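Long-range contacts in nitrogenase molybdenum-iron protein beta chain (PDB 4WES), which forms, with the alpha chain, the molybdenum-iron component of nitrogenase, which reduces dinitrogen to ammonium, and shares an [8Fe-7S] cluster with that chain: residues B[180-188]-B[420-428]; B[374-382]-B[391-402]. All blocks are in the same frame, centred on the assembly; numbering follows the deposited sequence.

Interaction 1 (B[180-188]-B[420-428]); sequences GPADMREIK and YYNPKVGYK
The backbones come nearest where the first turn of helix 181-193 meets the loop at Pro423, with the CA atoms of Asp183 and Pro423 4.7 Å apart. Asp183 supplies the direct hydrogen bonds: its OD2 takes the backbone N of Lys424 at 2.7 Å on the syn lone pair, and the N of Val425 at 3.2 Å from 44° above the carboxylate plane. Two successive amides thus grip one buried oxygen, while OD1 receives a water that also donates to Asn422 O. The aliphatic chain of Lys424 crosses beside Asp183, with CE 3.3 Å from OD1, and its NZ goes on to a salt bridge with Glu323. One turn along the helix, the CB of Glu186 packs on Pro423 CB and Val425 CG2, each 3.9 Å away. Its chain bends at chi2 (59°), bringing the carboxylate against the methylenes of Lys428; waters bridge OE2 to Lys428 N and OE1 to Lys428 NZ, and Arg189 pairs with OE2. Ala182 CB lies 3.4 Å from Tyr420 O, to which a water accepting from Ala182 N donates. A carboxylate near a helix N-terminus receiving consecutive loop amides ties helix 181-193 to the lead-in of helix 426-448 in this NifD/NifK-family fold.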
loop_
_atom_site.group_PDB
_atom_site.type_symbol
_atom_site.label_atom_id
_atom_site.label_comp_id
_atom_site.label_asym_id
_atom_site.label_seq_id
_atom_site.Cartn_x
_atom_site.Cartn_y
_atom_site.Cartn_z
ATOM N N GLY B 180 14.256 -0.954 -13.478
ATOM C CA GLY B 180 13.200 -0.234 -14.155
ATOM C C GLY B 180 13.550 1.202 -14.480
ATOM O O GLY B 180 14.516 1.762 -13.953
ATOM N N PRO B 181 12.738 1.840 -15.311
ATOM C CA PRO B 181 12.966 3.251 -15.665
ATOM C C PRO B 181 12.993 4.160 -14.453
ATOM O O PRO B 181 13.734 5.148 -14.463
ATOM C CB PRO B 181 11.837 3.556 -16.654
ATOM C CG PRO B 181 10.790 2.510 -16.401
ATOM C CD PRO B 181 11.546 1.288 -15.982
ATOM N N ALA B 182 12.207 3.887 -13.409
ATOM C CA ALA B 182 12.276 4.720 -12.236
ATOM C C ALA B 182 13.632 4.646 -11.566
ATOM O O ALA B 182 14.119 5.624 -10.977
ATOM C CB ALA B 182 11.190 4.377 -11.263
ATOM N N ASP B 183 14.222 3.446 -11.570
ATOM C CA ASP B 183 15.555 3.266 -10.996
ATOM C C ASP B 183 16.615 3.970 -11.830
ATOM O O ASP B 183 17.519 4.604 -11.292
ATOM C CB ASP B 183 15.851 1.763 -10.893
ATOM C CG ASP B 183 14.931 1.057 -9.927
ATOM O OD1 ASP B 183 14.512 -0.065 -10.261
ATOM O OD2 ASP B 183 14.645 1.641 -8.865
ATOM N N MET B 184 16.468 3.895 -13.165
ATOM C CA MET B 184 17.350 4.677 -14.024
ATOM C C MET B 184 17.235 6.169 -13.738
ATOM O O MET B 184 18.265 6.858 -13.650
ATOM C CB MET B 184 17.081 4.336 -15.493
ATOM C CG MET B 184 17.525 2.919 -15.853
ATOM S SD MET B 184 16.471 2.197 -17.084
ATOM C CE MET B 184 17.387 0.683 -17.488
ATOM N N ARG B 185 16.009 6.676 -13.558
ATOM C CA ARG B 185 15.848 8.089 -13.244
ATOM C C ARG B 185 16.500 8.453 -11.938
ATOM O O ARG B 185 17.142 9.502 -11.819
ATOM C CB ARG B 185 14.372 8.485 -13.186
ATOM C CG ARG B 185 13.681 8.444 -14.540
ATOM C CD ARG B 185 12.226 8.812 -14.407
ATOM N NE ARG B 185 11.461 8.709 -15.640
ATOM C CZ ARG B 185 11.044 9.704 -16.395
ATOM N NH1 ARG B 185 11.439 10.941 -16.145
ATOM N NH2 ARG B 185 10.234 9.482 -17.405
ATOM N N GLU B 186 16.368 7.580 -10.928
ATOM C CA GLU B 186 16.959 7.876 -9.620
ATOM C C GLU B 186 18.479 7.869 -9.670
ATOM O O GLU B 186 19.127 8.734 -9.054
ATOM C CB GLU B 186 16.429 6.903 -8.589
ATOM C CG GLU B 186 17.010 7.058 -7.190
ATOM C CD GLU B 186 16.800 8.412 -6.524
ATOM O OE1 GLU B 186 16.011 9.234 -7.024
ATOM O OE2 GLU B 186 17.468 8.652 -5.492
ATOM N N ILE B 187 19.066 6.913 -10.377
ATOM C CA ILE B 187 20.529 6.884 -10.516
ATOM C C ILE B 187 21.021 8.142 -11.228
ATOM O O ILE B 187 22.009 8.752 -10.791
ATOM C CB ILE B 187 20.967 5.582 -11.213
ATOM C CG1 ILE B 187 20.693 4.388 -10.289
ATOM C CG2 ILE B 187 22.406 5.635 -11.650
ATOM C CD1 ILE B 187 20.564 3.074 -11.028
ATOM N N LYS B 188 20.319 8.550 -12.287
ATOM C CA LYS B 188 20.684 9.791 -12.989
ATOM C C LYS B 188 20.576 10.989 -12.029
ATOM O O LYS B 188 21.454 11.872 -12.018
ATOM C CB LYS B 188 19.842 10.003 -14.242
ATOM C CG LYS B 188 20.136 8.982 -15.336
ATOM C CD LYS B 188 19.516 9.320 -16.663
ATOM C CE LYS B 188 18.018 9.272 -16.602
ATOM N NZ LYS B 188 17.431 9.640 -17.920
ATOM N N TYR B 420 5.700 1.463 -11.557
ATOM C CA TYR B 420 6.832 1.768 -12.415
ATOM C C TYR B 420 7.270 3.237 -12.323
ATOM O O TYR B 420 8.270 3.609 -12.922
ATOM C CB TYR B 420 6.538 1.362 -13.892
ATOM C CG TYR B 420 5.094 1.561 -14.214
ATOM C CD1 TYR B 420 4.221 0.476 -14.177
ATOM C CD2 TYR B 420 4.550 2.818 -14.477
ATOM C CE1 TYR B 420 2.867 0.636 -14.349
ATOM C CE2 TYR B 420 3.203 2.987 -14.670
ATOM C CZ TYR B 420 2.346 1.899 -14.589
ATOM O OH TYR B 420 0.994 2.033 -14.688
ATOM N N TYR B 421 6.563 4.050 -11.536
ATOM C CA TYR B 421 7.002 5.392 -11.234
ATOM C C TYR B 421 7.825 5.461 -9.936
ATOM O O TYR B 421 8.307 6.526 -9.609
ATOM C CB TYR B 421 5.797 6.348 -11.173
ATOM C CG TYR B 421 4.995 6.442 -12.474
ATOM C CD1 TYR B 421 5.583 6.682 -13.732
ATOM C CD2 TYR B 421 3.657 6.284 -12.445
ATOM C CE1 TYR B 421 4.809 6.733 -14.883
ATOM C CE2 TYR B 421 2.882 6.368 -13.577
ATOM C CZ TYR B 421 3.451 6.546 -14.804
ATOM O OH TYR B 421 2.610 6.560 -15.962
ATOM N N ASN B 422 7.954 4.337 -9.206
ATOM C CA ASN B 422 8.683 4.382 -7.941
ATOM C C ASN B 422 9.991 3.624 -8.010
ATOM O O ASN B 422 10.066 2.457 -8.386
ATOM C CB ASN B 422 7.881 3.937 -6.699
ATOM C CG ASN B 422 6.478 3.465 -7.014
ATOM O OD1 ASN B 422 6.094 2.357 -6.631
ATOM N ND2 ASN B 422 5.688 4.315 -7.668
ATOM N N PRO B 423 11.078 4.312 -7.613
ATOM C CA PRO B 423 12.344 3.622 -7.599
ATOM C C PRO B 423 12.434 2.688 -6.401
ATOM O O PRO B 423 11.788 2.948 -5.370
ATOM C CB PRO B 423 13.359 4.764 -7.424
ATOM C CG PRO B 423 12.616 5.796 -6.633
ATOM C CD PRO B 423 11.194 5.708 -7.166
ATOM N N LYS B 424 13.237 1.623 -6.545
ATOM C CA LYS B 424 13.687 0.814 -5.444
ATOM C C LYS B 424 15.119 1.080 -5.044
ATOM O O LYS B 424 15.535 0.617 -3.988
ATOM C CB LYS B 424 13.506 -0.704 -5.747
ATOM C CG LYS B 424 14.426 -1.218 -6.888
ATOM C CD LYS B 424 14.335 -2.702 -7.255
ATOM C CE LYS B 424 14.196 -2.941 -8.770
ATOM N NZ LYS B 424 13.687 -4.318 -9.049
ATOM N N VAL B 425 15.868 1.776 -5.902
ATOM C CA VAL B 425 17.267 2.062 -5.651
ATOM C C VAL B 425 17.466 3.387 -4.921
ATOM O O VAL B 425 16.576 4.248 -4.871
ATOM C CB VAL B 425 18.075 2.073 -6.966
ATOM C CG1 VAL B 425 18.023 0.723 -7.637
ATOM C CG2 VAL B 425 17.644 3.207 -7.907
ATOM N N GLY B 426 18.667 3.562 -4.401
ATOM C CA GLY B 426 19.023 4.779 -3.707
ATOM C C GLY B 426 18.424 4.885 -2.322
ATOM O O GLY B 426 17.692 4.010 -1.857
ATOM N N TYR B 427 18.746 5.967 -1.614
ATOM C CA TYR B 427 18.122 6.206 -0.324
ATOM C C TYR B 427 16.631 6.442 -0.496
ATOM O O TYR B 427 15.832 5.961 0.330
ATOM C CB TYR B 427 18.809 7.374 0.398
ATOM C CG TYR B 427 20.305 7.197 0.499
ATOM C CD1 TYR B 427 20.872 6.132 1.190
ATOM C CD2 TYR B 427 21.182 8.106 -0.084
ATOM C CE1 TYR B 427 22.253 5.949 1.279
ATOM C CE2 TYR B 427 22.544 7.939 -0.006
ATOM C CZ TYR B 427 23.086 6.867 0.678
ATOM O OH TYR B 427 24.444 6.712 0.729
ATOM N N LYS B 428 16.242 7.128 -1.559
ATOM C CA LYS B 428 14.842 7.385 -1.853
ATOM C C LYS B 428 14.046 6.086 -2.043
ATOM O O LYS B 428 12.942 5.904 -1.518
ATOM C CB LYS B 428 14.756 8.236 -3.122
ATOM C CG LYS B 428 13.375 8.599 -3.621
ATOM C CD LYS B 428 13.296 9.502 -4.862
ATOM C CE LYS B 428 11.822 9.619 -5.274
ATOM N NZ LYS B 428 11.572 10.220 -6.620
HETATM O O HOH W 1 10.326 1.676 -13.109
HETATM O O HOH W 2 11.600 0.408 -9.811
HETATM O O HOH W 3 18.441 8.471 -2.991
HETATM O O HOH W 4 13.906 9.711 -8.697
#

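Interaction 2 (B[374-382]-B[391-402]); sequences FFDVHQWIK and SNTYGKFIAREE
Phe374 points its ring into the turn that precedes helix 396-402, where the contact is closely packed. Tyr394 CB lies over one face, 4.3 Å from the ring centroid, a CH-pi contact; Ser391 OG stands at the edge in the ring plane, and Gly395 N comes within 3.5 Å of Phe374 CE1. An Asx turn, with Asn392 OD1 accepting from Tyr394 N, shapes this wall, and Ser391 OG donates to Asn392 O on a carbonyl lone pair.

Helices 374-382 and 396-402 then run nearly parallel, their axes 18° apart in direction and 10.8 Å apart at closest approach. Ile398 lies between them: with CG1 anti to its carbonyl carbon (chi1 -60°), the branch reaches over a face of the His378 ring, and CD1 touches Phe374 O at 3.6 Å. Its other branch, CG2, meets Ile381 CD1.

Toward the C-terminal ends the contact turns polar and partly exposed. His378 NE2 donates to Glu402 OE1 at 2.8 Å, nearly in the ring plane, although ring and carboxylate planes are 64° apart. Lys382 reaches the same oxygen with NZ at 3.2 Å, nearly along its C-O bond, and a water lies between NZ and Glu401 OE2. Glu401 has its stronger partner in the N-terminal Met1.

Since His378 donates from NE2 and Lys382 adds a salt bridge, Glu402 OE1 is gripped twice, which probably favours a charged carboxylate and fixes the rotation of the imidazole at this helix-helix border.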
loop_
_atom_site.group_PDB
_atom_site.type_symbol
_atom_site.label_atom_id
_atom_site.label_comp_id
_atom_site.label_asym_id
_atom_site.label_seq_id
_atom_site.Cartn_x
_atom_site.Cartn_y
_atom_site.Cartn_z
ATOM N N PHE B 374 9.136 -21.037 -7.870
ATOM C CA PHE B 374 8.080 -20.686 -6.922
ATOM C C PHE B 374 7.450 -21.912 -6.279
ATOM O O PHE B 374 6.843 -21.790 -5.228
ATOM C CB PHE B 374 6.993 -19.847 -7.599
ATOM C CG PHE B 374 7.320 -18.382 -7.818
ATOM C CD1 PHE B 374 6.979 -17.441 -6.875
ATOM C CD2 PHE B 374 7.967 -17.940 -8.962
ATOM C CE1 PHE B 374 7.217 -16.105 -7.066
ATOM C CE2 PHE B 374 8.234 -16.597 -9.164
ATOM C CZ PHE B 374 7.864 -15.685 -8.198
ATOM N N PHE B 375 7.533 -23.074 -6.930
ATOM C CA PHE B 375 7.029 -24.302 -6.306
ATOM C C PHE B 375 7.922 -24.693 -5.144
ATOM O O PHE B 375 7.407 -25.018 -4.052
ATOM C CB PHE B 375 6.918 -25.388 -7.388
ATOM C CG PHE B 375 6.173 -26.626 -6.970
ATOM C CD1 PHE B 375 4.843 -26.804 -7.286
ATOM C CD2 PHE B 375 6.824 -27.653 -6.307
ATOM C CE1 PHE B 375 4.167 -27.956 -6.959
ATOM C CE2 PHE B 375 6.131 -28.804 -5.963
ATOM C CZ PHE B 375 4.815 -28.971 -6.308
ATOM N N ASP B 376 9.235 -24.642 -5.345
ATOM C CA ASP B 376 10.169 -24.882 -4.226
ATOM C C ASP B 376 9.843 -24.004 -3.033
ATOM O O ASP B 376 9.729 -24.482 -1.900
ATOM C CB ASP B 376 11.593 -24.554 -4.640
ATOM C CG ASP B 376 12.213 -25.549 -5.624
ATOM O OD1 ASP B 376 12.043 -26.780 -5.450
ATOM O OD2 ASP B 376 12.955 -25.068 -6.518
ATOM N N VAL B 377 9.730 -22.681 -3.257
ATOM C CA VAL B 377 9.603 -21.803 -2.124
ATOM C C VAL B 377 8.288 -22.080 -1.398
ATOM O O VAL B 377 8.223 -22.003 -0.167
ATOM C CB VAL B 377 9.789 -20.336 -2.508
ATOM C CG1 VAL B 377 9.592 -19.439 -1.287
ATOM C CG2 VAL B 377 11.196 -20.126 -3.019
ATOM N N HIS B 378 7.223 -22.329 -2.160
ATOM C CA HIS B 378 5.960 -22.659 -1.510
ATOM C C HIS B 378 6.116 -23.891 -0.614
ATOM O O HIS B 378 5.649 -23.908 0.532
ATOM C CB HIS B 378 4.858 -22.819 -2.540
ATOM C CG HIS B 378 3.504 -22.896 -1.927
ATOM N ND1 HIS B 378 2.408 -23.263 -2.660
ATOM C CD2 HIS B 378 3.066 -22.623 -0.668
ATOM C CE1 HIS B 378 1.349 -23.237 -1.869
ATOM N NE2 HIS B 378 1.724 -22.826 -0.657
ATOM N N GLN B 379 6.739 -24.938 -1.142
ATOM C CA GLN B 379 6.966 -26.137 -0.317
ATOM C C GLN B 379 7.730 -25.797 0.954
ATOM O O GLN B 379 7.396 -26.298 2.049
ATOM C CB GLN B 379 7.705 -27.229 -1.075
ATOM C CG GLN B 379 6.922 -27.787 -2.252
ATOM C CD GLN B 379 7.384 -29.214 -2.584
ATOM O OE1 GLN B 379 8.472 -29.425 -3.098
ATOM N NE2 GLN B 379 6.569 -30.168 -2.216
ATOM N N TRP B 380 8.773 -24.985 0.847
ATOM C CA TRP B 380 9.530 -24.614 2.034
ATOM C C TRP B 380 8.651 -23.892 3.051
ATOM O O TRP B 380 8.745 -24.174 4.251
ATOM C CB TRP B 380 10.727 -23.745 1.660
ATOM C CG TRP B 380 11.670 -24.374 0.698
ATOM C CD1 TRP B 380 11.748 -25.701 0.313
ATOM C CD2 TRP B 380 12.685 -23.698 -0.019
ATOM N NE1 TRP B 380 12.745 -25.865 -0.615
ATOM C CE2 TRP B 380 13.325 -24.644 -0.840
ATOM C CE3 TRP B 380 13.110 -22.366 -0.050
ATOM C CZ2 TRP B 380 14.387 -24.298 -1.668
ATOM C CZ3 TRP B 380 14.153 -22.028 -0.870
ATOM C CH2 TRP B 380 14.781 -22.991 -1.659
ATOM N N ILE B 381 7.824 -22.969 2.564
ATOM C CA ILE B 381 6.928 -22.220 3.437
ATOM C C ILE B 381 5.968 -23.132 4.175
ATOM O O ILE B 381 5.662 -22.908 5.336
ATOM C CB ILE B 381 6.205 -21.136 2.633
ATOM C CG1 ILE B 381 7.188 -20.016 2.281
ATOM C CG2 ILE B 381 5.013 -20.588 3.371
ATOM C CD1 ILE B 381 6.683 -19.052 1.219
ATOM N N LYS B 382 5.505 -24.187 3.495
ATOM C CA LYS B 382 4.616 -25.132 4.167
ATOM C C LYS B 382 5.277 -25.879 5.325
ATOM O O LYS B 382 4.586 -26.387 6.221
ATOM C CB LYS B 382 4.070 -26.159 3.172
ATOM C CG LYS B 382 3.114 -25.575 2.153
ATOM C CD LYS B 382 2.712 -26.623 1.131
ATOM C CE LYS B 382 1.649 -26.075 0.216
ATOM N NZ LYS B 382 0.406 -25.738 0.975
ATOM N N SER B 391 8.412 -10.644 -4.168
ATOM C CA SER B 391 8.616 -11.269 -5.456
ATOM C C SER B 391 7.842 -10.524 -6.517
ATOM O O SER B 391 7.115 -9.577 -6.221
ATOM C CB SER B 391 8.138 -12.748 -5.458
ATOM O OG SER B 391 6.707 -12.848 -5.458
ATOM N N ASN B 392 7.904 -11.030 -7.756
ATOM C CA ASN B 392 7.063 -10.484 -8.807
ATOM C C ASN B 392 5.623 -10.949 -8.614
ATOM O O ASN B 392 5.264 -11.590 -7.610
ATOM C CB ASN B 392 7.631 -10.851 -10.184
ATOM C CG ASN B 392 7.505 -12.335 -10.516
ATOM O OD1 ASN B 392 6.643 -13.037 -10.004
ATOM N ND2 ASN B 392 8.358 -12.793 -11.427
ATOM N N THR B 393 4.746 -10.605 -9.571
ATOM C CA THR B 393 3.321 -10.897 -9.459
ATOM C C THR B 393 2.996 -12.323 -9.068
ATOM O O THR B 393 2.004 -12.578 -8.366
ATOM C CB THR B 393 2.608 -10.481 -10.743
ATOM O OG1 THR B 393 2.613 -9.057 -10.843
ATOM C CG2 THR B 393 1.190 -10.981 -10.870
ATOM N N TYR B 394 3.774 -13.286 -9.552
ATOM C CA TYR B 394 3.424 -14.697 -9.349
ATOM C C TYR B 394 3.501 -15.139 -7.904
ATOM O O TYR B 394 2.903 -16.154 -7.546
ATOM C CB TYR B 394 4.260 -15.590 -10.276
ATOM C CG TYR B 394 3.835 -15.410 -11.710
ATOM C CD1 TYR B 394 2.651 -15.983 -12.164
ATOM C CD2 TYR B 394 4.578 -14.668 -12.619
ATOM C CE1 TYR B 394 2.206 -15.812 -13.464
ATOM C CE2 TYR B 394 4.137 -14.505 -13.922
ATOM C CZ TYR B 394 2.983 -15.074 -14.351
ATOM O OH TYR B 394 2.553 -14.927 -15.650
ATOM N N GLY B 395 4.142 -14.354 -7.048
ATOM C CA GLY B 395 4.085 -14.649 -5.617
ATOM C C GLY B 395 2.705 -14.467 -5.010
ATOM O O GLY B 395 2.454 -14.970 -3.927
ATOM N N LYS B 396 1.812 -13.753 -5.702
ATOM C CA LYS B 396 0.506 -13.458 -5.122
ATOM C C LYS B 396 -0.280 -14.699 -4.765
ATOM O O LYS B 396 -1.121 -14.684 -3.864
ATOM C CB LYS B 396 -0.351 -12.547 -6.102
ATOM C CG LYS B 396 -0.811 -13.242 -7.358
ATOM C CD LYS B 396 -1.300 -12.364 -8.554
ATOM C CE LYS B 396 -2.567 -11.706 -8.320
ATOM N NZ LYS B 396 -2.863 -10.683 -9.309
ATOM N N PHE B 397 -0.063 -15.778 -5.509
ATOM C CA PHE B 397 -0.787 -17.043 -5.254
ATOM C C PHE B 397 -0.340 -17.648 -3.947
ATOM O O PHE B 397 -1.174 -18.159 -3.183
ATOM C CB PHE B 397 -0.538 -18.037 -6.403
ATOM C CG PHE B 397 -1.125 -17.635 -7.722
ATOM C CD1 PHE B 397 -0.409 -16.843 -8.616
ATOM C CD2 PHE B 397 -2.367 -18.096 -8.125
ATOM C CE1 PHE B 397 -0.937 -16.506 -9.827
ATOM C CE2 PHE B 397 -2.903 -17.774 -9.335
ATOM C CZ PHE B 397 -2.181 -16.971 -10.203
ATOM N N ILE B 398 0.949 -17.617 -3.659
ATOM C CA ILE B 398 1.471 -18.073 -2.376
ATOM C C ILE B 398 1.022 -17.154 -1.252
ATOM O O ILE B 398 0.620 -17.610 -0.179
ATOM C CB ILE B 398 3.000 -18.176 -2.425
ATOM C CG1 ILE B 398 3.490 -19.138 -3.484
ATOM C CG2 ILE B 398 3.580 -18.559 -1.089
ATOM C CD1 ILE B 398 4.978 -19.105 -3.721
ATOM N N ALA B 399 1.052 -15.845 -1.490
ATOM C CA ALA B 399 0.660 -14.885 -0.471
ATOM C C ALA B 399 -0.780 -15.115 -0.046
ATOM O O ALA B 399 -1.097 -15.034 1.147
ATOM C CB ALA B 399 0.845 -13.459 -0.985
ATOM N N ARG B 400 -1.651 -15.370 -1.012
ATOM C CA ARG B 400 -3.044 -15.616 -0.656
ATOM C C ARG B 400 -3.201 -16.975 0.035
ATOM O O ARG B 400 -3.860 -17.093 1.065
ATOM C CB ARG B 400 -3.944 -15.542 -1.900
ATOM C CG ARG B 400 -5.335 -16.053 -1.584
ATOM C CD ARG B 400 -6.374 -15.556 -2.517
ATOM N NE ARG B 400 -7.603 -16.306 -2.340
ATOM C CZ ARG B 400 -8.781 -15.935 -2.803
ATOM N NH1 ARG B 400 -8.954 -14.782 -3.419
ATOM N NH2 ARG B 400 -9.814 -16.748 -2.650
ATOM N N GLU B 401 -2.630 -18.031 -0.541
ATOM C CA GLU B 401 -2.806 -19.377 0.030
ATOM C C GLU B 401 -2.271 -19.437 1.449
ATOM O O GLU B 401 -2.898 -20.097 2.292
ATOM C CB GLU B 401 -2.107 -20.399 -0.854
ATOM C CG GLU B 401 -2.061 -21.810 -0.292
ATOM C CD GLU B 401 -3.396 -22.471 -0.076
ATOM O OE1 GLU B 401 -4.466 -21.884 -0.401
ATOM O OE2 GLU B 401 -3.373 -23.636 0.421
ATOM N N GLU B 402 -1.130 -18.825 1.710
ATOM C CA GLU B 402 -0.468 -18.928 2.998
ATOM C C GLU B 402 -0.695 -17.734 3.911
ATOM O O GLU B 402 -0.211 -17.739 5.046
ATOM C CB GLU B 402 1.023 -19.170 2.769
ATOM C CG GLU B 402 1.331 -20.439 1.962
ATOM C CD GLU B 402 0.906 -21.728 2.619
ATOM O OE1 GLU B 402 0.581 -22.686 1.879
ATOM O OE2 GLU B 402 0.897 -21.810 3.876
HETATM O O HOH W 5 -1.423 -25.239 -1.086
#

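Interaction 2 is nested along the chain inside the loop closed by interaction 1: residues 180-188 come first, then 374-382 and 391-402, and finally 420-428. Their centres are 26 Å apart, with about 9 Å between nearest atoms, so they do not touch. The helices of interaction 2 are connections of the five-stranded parallel sheet: helix 374-383 links edge strand 367-370 to strand 388-391, and helix 396-402 leads on to edge strand 406-408. Interaction 1 instead returns the chain beyond that sheet to helix 181-193, which joins strands 172-175 and 198-200 of a different four-stranded parallel sheet. Both contacts also touch the second copy of this subunit, so each lies close to the interface between the two beta chains.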